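Local atomic coordinates of putative oxidoreductase (Gluconobacter oxydans, PDB entry 3WJ7), a protein that is a short-chain dehydrogenase/reductase family protein that probably catalyses nicotinamide-cofactor-dependent oxidation or reduction of carbonyl and alcohol substrates. Residues Thr19-Phe24 / Leu40-Arg45. Sequence-based numbering, arbitrary orientation.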
ATOM      1  N   THR A  19      20.206  19.175  -2.093  1.00 35.62           N
ATOM      2  CA  THR A  19      19.334  18.486  -1.143  1.00 35.40           C
ATOM      3  C   THR A  19      19.861  17.088  -1.059  1.00 37.71           C
ATOM      4  O   THR A  19      20.673  16.716  -1.899  1.00 43.52           O
ATOM      5  CB  THR A  19      17.899  18.356  -1.645  1.00 34.30           C
ATOM      6  OG1 THR A  19      17.881  17.493  -2.793  1.00 34.68           O
ATOM      7  CG2 THR A  19      17.325  19.719  -1.977  1.00 33.07           C
ATOM      8  N   GLY A  20      19.392  16.297  -0.088  1.00 35.32           N
ATOM      9  CA  GLY A  20      19.898  14.955   0.091  1.00 32.40           C
ATOM     10  C   GLY A  20      21.390  14.807   0.399  1.00 36.15           C
ATOM     11  O   GLY A  20      21.964  13.742   0.167  1.00 34.55           O
ATOM     12  N   ALA A  21      22.010  15.831   0.992  1.00 39.48           N
ATOM     13  CA  ALA A  21      23.447  15.847   1.200  1.00 38.57           C
ATOM     14  C   ALA A  21      23.968  14.904   2.275  1.00 41.54           C
ATOM     15  O   ALA A  21      25.166  14.623   2.302  1.00 45.79           O
ATOM     16  CB  ALA A  21      23.910  17.256   1.478  1.00 41.99           C
ATOM     17  N   THR A  22      23.099  14.413   3.156  1.00 40.19           N
ATOM     18  CA  THR A  22      23.506  13.404   4.164  1.00 38.51           C
ATOM     19  C   THR A  22      23.569  11.985   3.571  1.00 39.57           C
ATOM     20  O   THR A  22      24.166  11.090   4.161  1.00 47.13           O
ATOM     21  CB  THR A  22      22.561  13.420   5.373  1.00 38.80           C
ATOM     22  OG1 THR A  22      21.214  13.173   4.926  1.00 42.44           O
ATOM     23  CG2 THR A  22      22.562  14.805   6.004  1.00 35.67           C
ATOM     24  N   GLY A  23      22.973  11.768   2.397  1.00 36.03           N
ATOM     25  CA  GLY A  23      23.076  10.478   1.745  1.00 32.40           C
ATOM     26  C   GLY A  23      24.441  10.158   1.121  1.00 34.36           C
ATOM     27  O   GLY A  23      25.385  10.963   1.123  1.00 33.15           O
ATOM     28  N   PHE A  24      24.524   8.931   0.624  1.00 34.21           N
ATOM     29  CA  PHE A  24      25.685   8.363   0.014  1.00 34.62           C
ATOM     30  C   PHE A  24      26.057   9.184  -1.223  1.00 35.64           C
ATOM     31  O   PHE A  24      27.180   9.683  -1.318  1.00 42.02           O
ATOM     32  CB  PHE A  24      25.386   6.889  -0.311  1.00 33.64           C
ATOM     33  CG  PHE A  24      26.569   6.120  -0.819  1.00 38.40           C
ATOM     34  CD1 PHE A  24      27.838   6.268  -0.230  1.00 35.60           C
ATOM     35  CD2 PHE A  24      26.426   5.211  -1.908  1.00 39.52           C
ATOM     36  CE1 PHE A  24      28.937   5.539  -0.740  1.00 37.82           C
ATOM     37  CE2 PHE A  24      27.536   4.488  -2.390  1.00 36.42           C
ATOM     38  CZ  PHE A  24      28.784   4.652  -1.804  1.00 34.19           C
ATOM     39  N   LEU A  40      28.073  26.527  -0.915  1.00 50.55           N
ATOM     40  CA  LEU A  40      27.023  25.565  -0.620  1.00 48.29           C
ATOM     41  C   LEU A  40      26.011  25.954   0.469  1.00 45.80           C
ATOM     42  O   LEU A  40      26.334  26.578   1.484  1.00 44.69           O
ATOM     43  CB  LEU A  40      27.646  24.214  -0.317  1.00 49.34           C
ATOM     44  CG  LEU A  40      28.436  23.489  -1.419  1.00 50.12           C
ATOM     45  CD1 LEU A  40      28.872  22.136  -0.886  1.00 51.77           C
ATOM     46  CD2 LEU A  40      27.644  23.268  -2.704  1.00 52.45           C
ATOM     47  N   ARG A  41      24.758  25.611   0.210  1.00 43.34           N
ATOM     48  CA  ARG A  41      23.741  25.539   1.245  1.00 41.58           C
ATOM     49  C   ARG A  41      23.151  24.097   1.201  1.00 41.15           C
ATOM     50  O   ARG A  41      22.881  23.545   0.140  1.00 41.09           O
ATOM     51  CB  ARG A  41      22.673  26.631   1.049  1.00 41.28           C
ATOM     52  CG  ARG A  41      21.546  26.614   2.105  1.00 44.91           C
ATOM     53  CD  ARG A  41      20.490  27.713   1.895  1.00 42.48           C
ATOM     54  NE  ARG A  41      21.107  29.025   1.878  1.00 42.76           N
ATOM     55  CZ  ARG A  41      20.640  30.099   1.262  1.00 43.41           C
ATOM     56  NH1 ARG A  41      19.507  30.065   0.568  1.00 42.54           N
ATOM     57  NH2 ARG A  41      21.350  31.221   1.317  1.00 43.06           N
ATOM     58  N   LEU A  42      22.964  23.470   2.340  1.00 41.50           N
ATOM     59  CA  LEU A  42      22.565  22.070   2.331  1.00 42.00           C
ATOM     60  C   LEU A  42      21.197  21.980   2.977  1.00 46.38           C
ATOM     61  O   LEU A  42      21.046  22.381   4.107  1.00 57.59           O
ATOM     62  CB  LEU A  42      23.603  21.222   3.077  1.00 37.17           C
ATOM     63  CG  LEU A  42      25.060  21.345   2.571  1.00 36.05           C
ATOM     64  CD1 LEU A  42      26.018  20.475   3.353  1.00 37.08           C
ATOM     65  CD2 LEU A  42      25.244  21.082   1.086  1.00 34.89           C
ATOM     66  N   LEU A  43      20.187  21.514   2.261  1.00 46.81           N
ATOM     67  CA  LEU A  43      18.895  21.333   2.890  1.00 50.49           C
ATOM     68  C   LEU A  43      18.967  20.025   3.656  1.00 55.61           C
ATOM     69  O   LEU A  43      19.446  19.026   3.123  1.00 59.38           O
ATOM     70  CB  LEU A  43      17.768  21.290   1.866  1.00 44.81           C
ATOM     71  CG  LEU A  43      16.348  21.205   2.423  1.00 48.00           C
ATOM     72  CD1 LEU A  43      15.800  22.570   2.865  1.00 45.77           C
ATOM     73  CD2 LEU A  43      15.409  20.563   1.403  1.00 48.22           C
ATOM     74  N   VAL A  44      18.548  20.066   4.915  1.00 58.76           N
ATOM     75  CA  VAL A  44      18.448  18.874   5.772  1.00 60.89           C
ATOM     76  C   VAL A  44      17.093  18.837   6.489  1.00 61.98           C
ATOM     77  O   VAL A  44      16.447  19.892   6.662  1.00 53.28           O
ATOM     78  CB  VAL A  44      19.521  18.885   6.864  1.00 62.32           C
ATOM     79  CG1 VAL A  44      20.920  18.798   6.256  1.00 60.26           C
ATOM     80  CG2 VAL A  44      19.355  20.130   7.739  1.00 64.28           C
ATOM     81  N   ARG A  45      16.687  17.629   6.898  1.00 67.08           N
ATOM     82  CA  ARG A  45      15.442  17.397   7.651  1.00 73.53           C
ATOM     83  C   ARG A  45      15.543  17.781   9.146  1.00 75.76           C
ATOM     84  O   ARG A  45      16.632  17.705   9.733  1.00 66.47           O
ATOM     85  CB  ARG A  45      15.012  15.932   7.521  1.00 74.26           C
ATOM     86  CG  ARG A  45      13.946  15.659   6.461  1.00 83.21           C
ATOM     87  CD  ARG A  45      13.320  14.269   6.651  1.00 96.20           C
ATOM     88  NE  ARG A  45      12.513  13.809   5.510  1.00 98.68           N
ATOM     89  CZ  ARG A  45      12.994  13.182   4.429  1.00 99.21           C
ATOM     90  NH1 ARG A  45      14.297  12.930   4.309  1.00 91.35           N
ATOM     91  NH2 ARG A  45      12.169  12.810   3.453  1.00 89.84           N
TER
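Thr19 and Leu43 bring the two backbones closest, with 5.0 Å between their CA atoms, where the chain leaves strand 15-18 alongside its parallel neighbour 39-44. This is the start of a Rossmann fold, a beta-alpha-beta unit whose crossover connection contains helix 24-35. Residues 19-24 begin the glycine-rich TGxxGxxG motif of the family, which in relatives wraps the cofactor diphosphate and probably does so here. The loop folds into a type I turn from Gly20 to Gly23, closed by a backbone hydrogen bond of 3.1 Å from Gly23 N to Gly20 O. Gly23 is the N-cap of the helix.

No hydrogen bond joins the two segments. Gly20 N and Leu43 O are 4.2 Å apart, too far for a hydrogen bond; the other three contacts are between side chains. Thr19 and Leu43 run side by side and point the same way. The Thr19 methyl CG2 lies 4.0 Å from Leu43 CD2 and also meets Leu43 CB. A chi1 of 66° places this methyl anti to the carbonyl carbon and sends OG1 elsewhere, to hydrogen bonds with His83 ND1 and Val84 N. The one threonine thus splits its branches between apolar packing and the strand 78-83 end. Leu42 points to the opposite face from Leu43, and there its CD2 branch meets Ala21 CB of the loop, at 4.1 Å. The Leu42 side chain also packs on Val18. At the end of the strand, Thr22 turns its methyl to Val44, which also packs on Leu60 and Val62 of strand 59-62; Thr22 CG2 lies 4.3 Å from Val44 CG1.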